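PDB 5K8R: protocadherin gamma-B3, which probably mediates calcium-dependent adhesion between cells and may help to establish and maintain specific neuronal connections in the brain. Local coordinates for residues A[119-124]-A[149-154]; A[43-48]-A[54-59]; A[256-261]-A[283-288]. All blocks are in the same frame, centred on the assembly; numbering follows the deposited sequence.

Interaction 1: residues A[119-124]-A[149-154]; sequences GATFAL and SLIQKE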
ATOM      1  N   GLY A 119     -11.218  19.629  -0.744  1.00 30.57           N
ATOM      2  CA  GLY A 119     -10.909  20.546   0.330  1.00 26.47           C
ATOM      3  C   GLY A 119      -9.629  20.243   1.073  1.00 38.10           C
ATOM      4  O   GLY A 119      -9.286  20.981   2.006  1.00 45.41           O
ATOM      5  N   ALA A 120      -8.916  19.186   0.693  1.00 37.80           N
ATOM      6  CA  ALA A 120      -7.666  18.841   1.354  1.00 34.18           C
ATOM      7  C   ALA A 120      -6.619  19.923   1.120  1.00 35.59           C
ATOM      8  O   ALA A 120      -6.546  20.517   0.039  1.00 34.16           O
ATOM      9  CB  ALA A 120      -7.152  17.493   0.848  1.00 30.94           C
ATOM     10  N   THR A 121      -5.805  20.174   2.139  1.00 36.31           N
ATOM     11  CA  THR A 121      -4.799  21.225   2.114  1.00 34.99           C
ATOM     12  C   THR A 121      -3.404  20.614   2.150  1.00 44.21           C
ATOM     13  O   THR A 121      -3.140  19.687   2.923  1.00 52.86           O
ATOM     14  CB  THR A 121      -4.986  22.188   3.291  1.00 40.30           C
ATOM     15  OG1 THR A 121      -6.209  22.917   3.122  1.00 52.03           O
ATOM     16  CG2 THR A 121      -3.829  23.168   3.381  1.00 49.88           C
ATOM     17  N   PHE A 122      -2.516  21.138   1.308  1.00 37.80           N
ATOM     18  CA  PHE A 122      -1.139  20.680   1.214  1.00 36.90           C
ATOM     19  C   PHE A 122      -0.203  21.876   1.297  1.00 37.14           C
ATOM     20  O   PHE A 122      -0.452  22.916   0.679  1.00 44.33           O
ATOM     21  CB  PHE A 122      -0.902  19.908  -0.087  1.00 22.71           C
ATOM     22  CG  PHE A 122      -1.914  18.830  -0.338  1.00 28.80           C
ATOM     23  CD1 PHE A 122      -1.751  17.568   0.206  1.00 29.63           C
ATOM     24  CD2 PHE A 122      -3.035  19.082  -1.112  1.00 22.80           C
ATOM     25  CE1 PHE A 122      -2.684  16.574  -0.021  1.00 36.13           C
ATOM     26  CE2 PHE A 122      -3.972  18.094  -1.343  1.00 30.72           C
ATOM     27  CZ  PHE A 122      -3.797  16.838  -0.796  1.00 27.83           C
ATOM     28  N   ALA A 123       0.872  21.719   2.064  1.00 44.94           N
ATOM     29  CA  ALA A 123       1.805  22.814   2.283  1.00 37.30           C
ATOM     30  C   ALA A 123       2.647  23.071   1.041  1.00 33.96           C
ATOM     31  O   ALA A 123       3.111  22.139   0.378  1.00 46.73           O
ATOM     32  CB  ALA A 123       2.711  22.507   3.474  1.00 37.93           C
ATOM     33  N   LEU A 124       2.841  24.348   0.728  1.00 35.98           N
ATOM     34  CA  LEU A 124       3.695  24.775  -0.371  1.00 33.47           C
ATOM     35  C   LEU A 124       4.871  25.567   0.180  1.00 31.28           C
ATOM     36  O   LEU A 124       4.731  26.300   1.165  1.00 37.27           O
ATOM     37  CB  LEU A 124       2.923  25.626  -1.382  1.00 25.82           C
ATOM     38  CG  LEU A 124       1.882  24.890  -2.222  1.00 36.51           C
ATOM     39  CD1 LEU A 124       1.237  25.838  -3.219  1.00 40.98           C
ATOM     40  CD2 LEU A 124       2.522  23.707  -2.929  1.00 20.13           C
ATOM     41  N   SER A 149      -6.719  24.723  -6.440  1.00 26.15           N
ATOM     42  CA  SER A 149      -6.703  26.156  -6.193  1.00 19.25           C
ATOM     43  C   SER A 149      -5.658  26.455  -5.123  1.00 29.74           C
ATOM     44  O   SER A 149      -4.956  25.562  -4.640  1.00 34.19           O
ATOM     45  CB  SER A 149      -8.086  26.662  -5.773  1.00 37.81           C
ATOM     46  OG  SER A 149      -8.994  26.633  -6.862  1.00 58.78           O
ATOM     47  N   LEU A 150      -5.564  27.725  -4.744  1.00 31.01           N
ATOM     48  CA  LEU A 150      -4.585  28.164  -3.763  1.00 28.68           C
ATOM     49  C   LEU A 150      -5.258  29.055  -2.732  1.00 23.91           C
ATOM     50  O   LEU A 150      -6.072  29.916  -3.077  1.00 26.69           O
ATOM     51  CB  LEU A 150      -3.425  28.913  -4.436  1.00 39.20           C
ATOM     52  CG  LEU A 150      -2.271  29.399  -3.553  1.00 45.78           C
ATOM     53  CD1 LEU A 150      -0.942  29.181  -4.254  1.00 55.57           C
ATOM     54  CD2 LEU A 150      -2.441  30.868  -3.195  1.00 51.21           C
ATOM     55  N   ILE A 151      -4.919  28.836  -1.465  1.00 25.28           N
ATOM     56  CA  ILE A 151      -5.316  29.721  -0.378  1.00 35.96           C
ATOM     57  C   ILE A 151      -4.056  30.375   0.167  1.00 31.32           C
ATOM     58  O   ILE A 151      -2.989  29.754   0.206  1.00 26.70           O
ATOM     59  CB  ILE A 151      -6.085  28.973   0.730  1.00 37.93           C
ATOM     60  CG1 ILE A 151      -5.198  27.925   1.403  1.00 49.96           C
ATOM     61  CG2 ILE A 151      -7.329  28.311   0.159  1.00 36.27           C
ATOM     62  CD1 ILE A 151      -5.893  27.161   2.512  1.00 56.86           C
ATOM     63  N   GLN A 152      -4.170  31.638   0.561  1.00 40.89           N
ATOM     64  CA  GLN A 152      -3.043  32.393   1.088  1.00 38.24           C
ATOM     65  C   GLN A 152      -3.316  32.746   2.540  1.00 31.70           C
ATOM     66  O   GLN A 152      -4.357  33.334   2.855  1.00 36.42           O
ATOM     67  CB  GLN A 152      -2.788  33.660   0.268  1.00 22.63           C
ATOM     68  CG  GLN A 152      -1.702  34.556   0.843  1.00 25.29           C
ATOM     69  CD  GLN A 152      -1.288  35.657  -0.111  1.00 35.66           C
ATOM     70  OE1 GLN A 152      -0.846  35.391  -1.230  1.00 36.41           O
ATOM     71  NE2 GLN A 152      -1.433  36.904   0.324  1.00 35.00           N
ATOM     72  N   LYS A 153      -2.391  32.381   3.421  1.00 23.18           N
ATOM     73  CA  LYS A 153      -2.503  32.708   4.832  1.00 29.12           C
ATOM     74  C   LYS A 153      -1.336  33.594   5.242  1.00 32.76           C
ATOM     75  O   LYS A 153      -0.424  33.868   4.457  1.00 29.41           O
ATOM     76  CB  LYS A 153      -2.550  31.441   5.695  1.00 27.44           C
ATOM     77  CG  LYS A 153      -3.793  30.589   5.487  1.00 21.36           C
ATOM     78  CD  LYS A 153      -3.800  29.401   6.438  1.00 30.28           C
ATOM     79  CE  LYS A 153      -5.072  28.582   6.297  1.00 40.81           C
ATOM     80  NZ  LYS A 153      -5.114  27.461   7.277  1.00 42.13           N
ATOM     81  N   GLU A 154      -1.374  34.055   6.489  1.00 42.01           N
ATOM     82  CA  GLU A 154      -0.333  34.912   7.032  1.00 33.87           C
ATOM     83  C   GLU A 154       0.086  34.402   8.402  1.00 33.55           C
ATOM     84  O   GLU A 154      -0.752  33.954   9.190  1.00 37.47           O
ATOM     85  CB  GLU A 154      -0.801  36.370   7.137  1.00 33.74           C
ATOM     86  CG  GLU A 154      -1.078  37.035   5.797  1.00 43.11           C
ATOM     87  CD  GLU A 154      -1.396  38.513   5.931  1.00 53.72           C
ATOM     88  OE1 GLU A 154      -1.420  39.017   7.074  1.00 48.86           O
ATOM     89  OE2 GLU A 154      -1.619  39.171   4.893  1.00 49.68           O
TER

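Interaction 2: residues A[43-48]-A[54-59]; sequences KFFTVS and LLVSDR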
ATOM      1  N   LYS A  43      34.826  51.425   4.728  1.00 64.78           N
ATOM      2  CA  LYS A  43      34.986  52.627   3.908  1.00 64.17           C
ATOM      3  C   LYS A  43      33.673  52.924   3.182  1.00 71.22           C
ATOM      4  O   LYS A  43      33.540  52.774   1.967  1.00 89.84           O
ATOM      5  CB  LYS A  43      36.135  52.451   2.926  1.00 69.47           C
ATOM      6  CG  LYS A  43      37.451  52.022   3.554  1.00 68.85           C
ATOM      7  CD  LYS A  43      38.212  53.205   4.128  1.00 74.49           C
ATOM      8  CE  LYS A  43      39.608  52.795   4.568  1.00 80.82           C
ATOM      9  NZ  LYS A  43      40.442  53.970   4.942  1.00 79.25           N
ATOM     10  N   PHE A  44      32.683  53.360   3.961  1.00 59.48           N
ATOM     11  CA  PHE A  44      31.356  53.651   3.432  1.00 38.13           C
ATOM     12  C   PHE A  44      31.127  55.132   3.157  1.00 36.64           C
ATOM     13  O   PHE A  44      30.445  55.476   2.187  1.00 33.33           O
ATOM     14  CB  PHE A  44      30.279  53.138   4.395  1.00 35.20           C
ATOM     15  CG  PHE A  44      30.065  51.651   4.326  1.00 46.47           C
ATOM     16  CD1 PHE A  44      30.179  50.981   3.119  1.00 48.81           C
ATOM     17  CD2 PHE A  44      29.754  50.925   5.463  1.00 46.31           C
ATOM     18  CE1 PHE A  44      29.984  49.613   3.048  1.00 45.32           C
ATOM     19  CE2 PHE A  44      29.559  49.558   5.398  1.00 50.74           C
ATOM     20  CZ  PHE A  44      29.675  48.900   4.189  1.00 46.20           C
ATOM     21  N   PHE A  45      31.682  56.017   3.983  1.00 27.87           N
ATOM     22  CA  PHE A  45      31.510  57.451   3.821  1.00 29.39           C
ATOM     23  C   PHE A  45      32.857  58.148   3.925  1.00 43.63           C
ATOM     24  O   PHE A  45      33.788  57.643   4.559  1.00 44.95           O
ATOM     25  CB  PHE A  45      30.555  58.032   4.877  1.00 24.86           C
ATOM     26  CG  PHE A  45      29.231  57.331   4.952  1.00 34.34           C
ATOM     27  CD1 PHE A  45      29.003  56.353   5.908  1.00 34.78           C
ATOM     28  CD2 PHE A  45      28.212  57.649   4.071  1.00 36.56           C
ATOM     29  CE1 PHE A  45      27.783  55.707   5.980  1.00 51.79           C
ATOM     30  CE2 PHE A  45      26.991  57.008   4.139  1.00 31.66           C
ATOM     31  CZ  PHE A  45      26.776  56.035   5.095  1.00 43.71           C
ATOM     32  N   THR A  46      32.953  59.319   3.296  1.00 41.78           N
ATOM     33  CA  THR A  46      34.123  60.177   3.418  1.00 44.63           C
ATOM     34  C   THR A  46      33.665  61.612   3.615  1.00 41.52           C
ATOM     35  O   THR A  46      32.659  62.038   3.041  1.00 42.67           O
ATOM     36  CB  THR A  46      35.042  60.089   2.183  1.00 47.24           C
ATOM     37  OG1 THR A  46      34.265  60.250   0.989  1.00 60.73           O
ATOM     38  CG2 THR A  46      35.767  58.750   2.139  1.00 41.83           C
ATOM     39  N   VAL A  47      34.402  62.352   4.437  1.00 41.04           N
ATOM     40  CA  VAL A  47      34.116  63.760   4.686  1.00 35.71           C
ATOM     41  C   VAL A  47      34.987  64.593   3.754  1.00 48.51           C
ATOM     42  O   VAL A  47      36.210  64.428   3.721  1.00 58.79           O
ATOM     43  CB  VAL A  47      34.366  64.130   6.156  1.00 43.92           C
ATOM     44  CG1 VAL A  47      34.103  65.604   6.384  1.00 31.39           C
ATOM     45  CG2 VAL A  47      33.492  63.280   7.071  1.00 43.29           C
ATOM     46  N   SER A  48      34.361  65.470   2.984  1.00 55.78           N
ATOM     47  CA  SER A  48      35.102  66.382   2.119  1.00 63.76           C
ATOM     48  C   SER A  48      35.770  67.446   2.981  1.00 74.40           C
ATOM     49  O   SER A  48      35.063  68.283   3.555  1.00 77.78           O
ATOM     50  CB  SER A  48      34.169  67.025   1.090  1.00 66.47           C
ATOM     51  OG  SER A  48      33.936  66.157  -0.004  1.00 75.29           O
ATOM     52  N   LEU A  54      29.573  65.152   4.128  1.00 34.74           N
ATOM     53  CA  LEU A  54      29.603  63.699   4.226  1.00 33.60           C
ATOM     54  C   LEU A  54      29.057  63.109   2.932  1.00 39.57           C
ATOM     55  O   LEU A  54      27.919  63.407   2.539  1.00 39.09           O
ATOM     56  CB  LEU A  54      28.786  63.228   5.426  1.00 27.64           C
ATOM     57  CG  LEU A  54      28.897  61.745   5.780  1.00 35.18           C
ATOM     58  CD1 LEU A  54      30.317  61.408   6.203  1.00 41.60           C
ATOM     59  CD2 LEU A  54      27.905  61.379   6.872  1.00 36.17           C
ATOM     60  N   LEU A  55      29.867  62.276   2.276  1.00 40.56           N
ATOM     61  CA  LEU A  55      29.559  61.722   0.966  1.00 34.65           C
ATOM     62  C   LEU A  55      29.719  60.207   0.982  1.00 38.70           C
ATOM     63  O   LEU A  55      30.442  59.641   1.808  1.00 33.64           O
ATOM     64  CB  LEU A  55      30.467  62.312  -0.125  1.00 30.35           C
ATOM     65  CG  LEU A  55      30.587  63.831  -0.236  1.00 39.82           C
ATOM     66  CD1 LEU A  55      31.590  64.201  -1.317  1.00 40.45           C
ATOM     67  CD2 LEU A  55      29.237  64.460  -0.525  1.00 42.23           C
ATOM     68  N   VAL A  56      29.040  59.560   0.033  1.00 32.95           N
ATOM     69  CA  VAL A  56      29.141  58.114  -0.131  1.00 26.83           C
ATOM     70  C   VAL A  56      30.480  57.768  -0.766  1.00 46.35           C
ATOM     71  O   VAL A  56      30.851  58.317  -1.812  1.00 41.24           O
ATOM     72  CB  VAL A  56      27.975  57.582  -0.978  1.00 29.87           C
ATOM     73  CG1 VAL A  56      28.173  56.110  -1.290  1.00 44.74           C
ATOM     74  CG2 VAL A  56      26.650  57.798  -0.263  1.00 24.52           C
ATOM     75  N   SER A  57      31.209  56.844  -0.141  1.00 37.71           N
ATOM     76  CA  SER A  57      32.538  56.463  -0.603  1.00 40.27           C
ATOM     77  C   SER A  57      32.568  55.134  -1.343  1.00 47.26           C
ATOM     78  O   SER A  57      33.423  54.946  -2.215  1.00 66.73           O
ATOM     79  CB  SER A  57      33.510  56.395   0.579  1.00 58.58           C
ATOM     80  OG  SER A  57      34.797  55.977   0.158  1.00 71.32           O
ATOM     81  N   ASP A  58      31.667  54.210  -1.019  1.00 45.23           N
ATOM     82  CA  ASP A  58      31.648  52.896  -1.647  1.00 45.17           C
ATOM     83  C   ASP A  58      30.203  52.414  -1.708  1.00 45.77           C
ATOM     84  O   ASP A  58      29.280  53.101  -1.265  1.00 49.70           O
ATOM     85  CB  ASP A  58      32.549  51.916  -0.886  1.00 42.40           C
ATOM     86  CG  ASP A  58      32.934  50.705  -1.715  1.00 73.80           C
ATOM     87  OD1 ASP A  58      32.801  50.763  -2.955  1.00 88.40           O
ATOM     88  OD2 ASP A  58      33.375  49.697  -1.124  1.00 87.42           O
ATOM     89  N   ARG A  59      30.013  51.222  -2.266  1.00 40.78           N
ATOM     90  CA  ARG A  59      28.675  50.663  -2.393  1.00 39.26           C
ATOM     91  C   ARG A  59      28.108  50.314  -1.023  1.00 31.43           C
ATOM     92  O   ARG A  59      28.750  49.618  -0.229  1.00 41.23           O
ATOM     93  CB  ARG A  59      28.696  49.423  -3.287  1.00 35.69           C
ATOM     94  CG  ARG A  59      27.354  48.716  -3.385  1.00 36.51           C
ATOM     95  CD  ARG A  59      27.368  47.643  -4.460  1.00 53.10           C
ATOM     96  NE  ARG A  59      26.077  46.972  -4.575  1.00 51.90           N
ATOM     97  CZ  ARG A  59      25.792  45.796  -4.024  1.00 50.36           C
ATOM     98  NH1 ARG A  59      26.712  45.150  -3.320  1.00 66.34           N
ATOM     99  NH2 ARG A  59      24.589  45.262  -4.180  1.00 43.92           N
TER

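Interaction 3: residues A[256-261]-A[283-288]; sequences KEVRQL and DSYTIG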
ATOM      1  N   LYS A 256     -12.886 -32.521  -3.772  1.00 82.95           N
ATOM      2  CA  LYS A 256     -11.708 -33.345  -4.018  1.00 80.29           C
ATOM      3  C   LYS A 256     -11.783 -34.059  -5.362  1.00 63.29           C
ATOM      4  O   LYS A 256     -10.742 -34.341  -5.966  1.00 53.25           O
ATOM      5  CB  LYS A 256     -11.522 -34.354  -2.887  1.00 87.24           C
ATOM      6  CG  LYS A 256     -10.950 -33.750  -1.616  1.00 84.66           C
ATOM      7  CD  LYS A 256     -10.492 -34.828  -0.651  1.00 81.76           C
ATOM      8  CE  LYS A 256      -9.760 -34.225   0.535  1.00 81.94           C
ATOM      9  NZ  LYS A 256      -9.248 -35.269   1.464  1.00 84.24           N
ATOM     10  N   GLU A 257     -12.992 -34.361  -5.846  1.00 63.55           N
ATOM     11  CA  GLU A 257     -13.116 -34.982  -7.162  1.00 73.38           C
ATOM     12  C   GLU A 257     -12.690 -34.031  -8.272  1.00 71.99           C
ATOM     13  O   GLU A 257     -12.267 -34.480  -9.343  1.00 82.37           O
ATOM     14  CB  GLU A 257     -14.549 -35.454  -7.402  1.00 84.70           C
ATOM     15  CG  GLU A 257     -15.604 -34.366  -7.283  1.00 94.35           C
ATOM     16  CD  GLU A 257     -16.956 -34.810  -7.807  1.00102.70           C
ATOM     17  OE1 GLU A 257     -17.072 -35.045  -9.028  1.00100.68           O
ATOM     18  OE2 GLU A 257     -17.900 -34.942  -6.999  1.00108.74           O
ATOM     19  N   VAL A 258     -12.791 -32.724  -8.039  1.00 62.49           N
ATOM     20  CA  VAL A 258     -12.412 -31.730  -9.036  1.00 56.38           C
ATOM     21  C   VAL A 258     -11.024 -31.192  -8.719  1.00 50.77           C
ATOM     22  O   VAL A 258     -10.283 -30.786  -9.623  1.00 44.70           O
ATOM     23  CB  VAL A 258     -13.445 -30.595  -9.096  1.00 53.57           C
ATOM     24  CG1 VAL A 258     -13.205 -29.728 -10.316  1.00 53.21           C
ATOM     25  CG2 VAL A 258     -14.857 -31.169  -9.096  1.00 69.76           C
ATOM     26  N   ARG A 259     -10.667 -31.181  -7.432  1.00 41.92           N
ATOM     27  CA  ARG A 259      -9.319 -30.791  -7.039  1.00 48.59           C
ATOM     28  C   ARG A 259      -8.272 -31.702  -7.667  1.00 56.51           C
ATOM     29  O   ARG A 259      -7.185 -31.242  -8.040  1.00 57.11           O
ATOM     30  CB  ARG A 259      -9.198 -30.802  -5.513  1.00 62.32           C
ATOM     31  CG  ARG A 259      -7.778 -30.605  -5.011  1.00 76.61           C
ATOM     32  CD  ARG A 259      -7.705 -30.498  -3.499  1.00 85.16           C
ATOM     33  NE  ARG A 259      -8.032 -29.157  -3.022  1.00 98.37           N
ATOM     34  CZ  ARG A 259      -9.232 -28.793  -2.587  1.00 96.69           C
ATOM     35  NH1 ARG A 259     -10.226 -29.670  -2.567  1.00106.91           N
ATOM     36  NH2 ARG A 259      -9.440 -27.552  -2.169  1.00 78.00           N
ATOM     37  N   GLN A 260      -8.582 -32.988  -7.806  1.00 59.48           N
ATOM     38  CA  GLN A 260      -7.680 -33.948  -8.426  1.00 57.26           C
ATOM     39  C   GLN A 260      -7.831 -34.009  -9.941  1.00 56.63           C
ATOM     40  O   GLN A 260      -7.211 -34.867 -10.578  1.00 64.06           O
ATOM     41  CB  GLN A 260      -7.907 -35.340  -7.832  1.00 70.25           C
ATOM     42  CG  GLN A 260      -7.589 -35.447  -6.352  1.00 84.69           C
ATOM     43  CD  GLN A 260      -6.106 -35.330  -6.065  1.00 96.64           C
ATOM     44  OE1 GLN A 260      -5.658 -34.370  -5.440  1.00105.39           O
ATOM     45  NE2 GLN A 260      -5.335 -36.315  -6.514  1.00 95.40           N
ATOM     46  N   LEU A 261      -8.639 -33.132 -10.529  1.00 52.70           N
ATOM     47  CA  LEU A 261      -8.907 -33.160 -11.963  1.00 41.67           C
ATOM     48  C   LEU A 261      -8.481 -31.897 -12.691  1.00 49.10           C
ATOM     49  O   LEU A 261      -7.952 -31.983 -13.802  1.00 52.67           O
ATOM     50  CB  LEU A 261     -10.402 -33.410 -12.216  1.00 48.98           C
ATOM     51  CG  LEU A 261     -10.795 -34.830 -12.628  1.00 62.25           C
ATOM     52  CD1 LEU A 261     -10.206 -35.168 -13.988  1.00 73.56           C
ATOM     53  CD2 LEU A 261     -10.356 -35.846 -11.585  1.00 67.24           C
ATOM     54  N   ASP A 283     -20.457 -35.431 -16.756  1.00 48.87           N
ATOM     55  CA  ASP A 283     -20.460 -34.816 -18.076  1.00 45.94           C
ATOM     56  C   ASP A 283     -20.309 -33.301 -18.043  1.00 43.37           C
ATOM     57  O   ASP A 283     -20.232 -32.679 -19.109  1.00 37.87           O
ATOM     58  CB  ASP A 283     -21.744 -35.188 -18.828  1.00 38.71           C
ATOM     59  CG  ASP A 283     -23.003 -34.882 -18.031  1.00 50.86           C
ATOM     60  OD1 ASP A 283     -22.916 -34.164 -17.013  1.00 55.78           O
ATOM     61  OD2 ASP A 283     -24.086 -35.359 -18.432  1.00 57.28           O
ATOM     62  N   SER A 284     -20.265 -32.691 -16.862  1.00 37.80           N
ATOM     63  CA  SER A 284     -20.167 -31.240 -16.773  1.00 43.32           C
ATOM     64  C   SER A 284     -19.590 -30.857 -15.419  1.00 48.01           C
ATOM     65  O   SER A 284     -19.790 -31.556 -14.422  1.00 42.48           O
ATOM     66  CB  SER A 284     -21.532 -30.573 -16.977  1.00 42.26           C
ATOM     67  OG  SER A 284     -21.433 -29.164 -16.866  1.00 43.86           O
ATOM     68  N   TYR A 285     -18.873 -29.734 -15.398  1.00 45.53           N
ATOM     69  CA  TYR A 285     -18.274 -29.200 -14.179  1.00 39.39           C
ATOM     70  C   TYR A 285     -18.536 -27.703 -14.119  1.00 37.05           C
ATOM     71  O   TYR A 285     -18.137 -26.966 -15.025  1.00 42.11           O
ATOM     72  CB  TYR A 285     -16.767 -29.474 -14.133  1.00 37.11           C
ATOM     73  CG  TYR A 285     -16.391 -30.934 -14.024  1.00 38.01           C
ATOM     74  CD1 TYR A 285     -16.162 -31.523 -12.787  1.00 48.31           C
ATOM     75  CD2 TYR A 285     -16.251 -31.722 -15.159  1.00 43.12           C
ATOM     76  CE1 TYR A 285     -15.811 -32.855 -12.683  1.00 45.90           C
ATOM     77  CE2 TYR A 285     -15.902 -33.057 -15.064  1.00 39.98           C
ATOM     78  CZ  TYR A 285     -15.684 -33.617 -13.824  1.00 39.83           C
ATOM     79  OH  TYR A 285     -15.336 -34.945 -13.726  1.00 57.49           O
ATOM     80  N   THR A 286     -19.198 -27.254 -13.057  1.00 33.45           N
ATOM     81  CA  THR A 286     -19.400 -25.833 -12.798  1.00 43.66           C
ATOM     82  C   THR A 286     -18.562 -25.445 -11.586  1.00 47.45           C
ATOM     83  O   THR A 286     -18.789 -25.951 -10.482  1.00 47.78           O
ATOM     84  CB  THR A 286     -20.875 -25.512 -12.567  1.00 48.69           C
ATOM     85  OG1 THR A 286     -21.610 -25.742 -13.775  1.00 59.31           O
ATOM     86  CG2 THR A 286     -21.042 -24.057 -12.153  1.00 48.49           C
ATOM     87  N   ILE A 287     -17.597 -24.553 -11.797  1.00 48.00           N
ATOM     88  CA  ILE A 287     -16.597 -24.210 -10.793  1.00 43.98           C
ATOM     89  C   ILE A 287     -16.580 -22.700 -10.611  1.00 38.18           C
ATOM     90  O   ILE A 287     -16.583 -21.952 -11.593  1.00 40.06           O
ATOM     91  CB  ILE A 287     -15.198 -24.715 -11.194  1.00 30.25           C
ATOM     92  CG1 ILE A 287     -15.228 -26.218 -11.476  1.00 29.77           C
ATOM     93  CG2 ILE A 287     -14.187 -24.391 -10.114  1.00 36.93           C
ATOM     94  CD1 ILE A 287     -13.989 -26.725 -12.179  1.00 33.14           C
ATOM     95  N   GLY A 288     -16.550 -22.253  -9.357  1.00 43.97           N
ATOM     96  CA  GLY A 288     -16.424 -20.837  -9.062  1.00 34.46           C
ATOM     97  C   GLY A 288     -14.964 -20.406  -9.040  1.00 41.07           C
ATOM     98  O   GLY A 288     -14.099 -21.106  -8.512  1.00 39.03           O
TER

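Interaction 1: residues A[119-124]-A[149-154]
Leu124 and Leu150 make the apolar part of this contact, with a methyl group at each end: Leu124 CD1 lies 4.1 Å from Leu150 CD1, and the two side chains cross obliquely. Leu150 has its CG anti to the backbone N (chi1 -178°), a setting that swings the branch across toward Leu124, although its CB does not point there. Leucine suits both places because a branched, uncharged end can bridge a gap that no backbone bond spans.

The second contact is weaker and mixed in character. On the other face of the sheet, Thr121 OG1 stands 4.3 Å from Ile151 CD1, a van der Waals approach at the surface. The extended arm of Ile151 (chi2 180°) carries its last methyl to the threonine, whose hydroxyl tolerates solvent. Both residues also rest on Glu163.

Backbone bonding runs through a third strand. Strand 160-166 lies between the two segments, with Phe122 pairing with Leu164 and Ile151 with Glu163, so the CA atoms of Thr121 and Ile151 remain 8.9 Å apart. Beside the contact, Ala123 packs on Tyr300 of the second subunit, which brings the edge near the dimer interface.

Two outer strands running parallel, with an antiparallel strand between them, form the three-stranded sheet of the second cadherin repeat, one half of its beta sandwich.

Interaction 2: residues A[43-48]-A[54-59]
A beta hairpin of the first cadherin repeat joins these segments, strand 45-47 turning back antiparallel to strand 54-56. Thr46 and Leu55 are its hydrogen-bonded pair: Thr46 N gives to Leu55 O and Leu55 N to Thr46 O, each over 2.9 Å. Leu55 O is approached again by Phe45 CA, a CH...O contact of 3.2 Å. Farther along, Ser57 N reaches Phe44 O at 2.8 Å in a nearly straight bond (170° at the hydrogen), although the donor sits above the carbonyl plane.

The side chains sort by face. Leu54 CD1 lies 3.6 Å from Phe45 CB and also meets Val47 CG2, bulky apolar groups fit for the interior, where the ring of Phe45 meets that of Phe76, the planes about 30° apart, and Leu54 packs on Val17. On the more open face Thr46 stands beside Leu55; its OG1 lies between the backbone N and carbonyl carbon (chi1 49°), which turns CG2 onto Ser57, 3.5 Å from Ser57 OG. With an alanine here that methyl is gone, and Ser57 would probably lose its apolar cover and turn more freely, while the backbone bonds could persist.

At the far end Phe44 CE1 lies 3.5 Å from Arg59 O. Arg59 itself pairs with Glu10, a calcium ligand, linking the hairpin's end to the metal site. Strand 16-19 completes the three-stranded antiparallel sheet, one layer of the cadherin sandwich.

Interaction 3: residues A[256-261]-A[283-288]
Val258 sets one methyl group on Tyr285 and the other on Ile287, and this buried corner is where the helix 256-259 truly packs on the strand beginning at Ser284. Val258 CG1 comes within 3.6 Å of Ile287 CD1, methyl on methyl. The other branch, Val258 CG2, meets the tyrosine ring at its edge, near the ring plane, 3.9 Å from Tyr285 CD1 and 4.1 Å from Tyr285 CE1. In both pairs the side chains run alongside each other, pointing opposite ways, so the valine fits beside its partners. Its chi1 of -168°, with CG1 anti to the backbone N, turns the fork so that each methyl faces one neighbour. Valine suits the place because its short branched side chain can fill a narrow gap between helix and sheet, and Phe262 adds an edge-to-face contact to the Tyr285 ring.

The helix is barely one turn long, fixed by the bond from Gln260 N to Lys256 O, and it links strand 248-252 of one sheet to strand 262-264 of the other. It is thus a connection across the beta sandwich of the third cadherin repeat. Alternation along strand 284-288 turns Tyr285 and Ile287 toward it, while Ser284 and Thr286 face away and touch Gln304.

Around this tight centre the fit slackens. Leu261 CG stays 4.7 Å from Tyr285 OH, a distant neighbour more than a partner. On the solvent side lies Glu257, the exposed member of the contact: its OE1 stays 4.4 Å from Tyr285 CE1, and the same oxygen forms a salt bridge with Arg282.

In the fold
The three contacts lie in three successive cadherin repeats and do not touch; the centres of interactions 2 and 3 are about 101 Å apart, with interaction 1 in series between them along the chain. Interactions 1 and 2 belong to equivalent three-stranded sheets of their repeats, but interaction 2 joins adjacent strands through backbone bonds, whereas interaction 1 reaches over an intervening strand by side chains alone. Interaction 3 is the buried one, purely a matter of shape between a helix and the other sheet. Interaction 1 stays at the surface, beside the partner subunit, and interaction 2 combines an apolar inner face with a more open, mixed outer one, and its Arg59 end lies close to calcium.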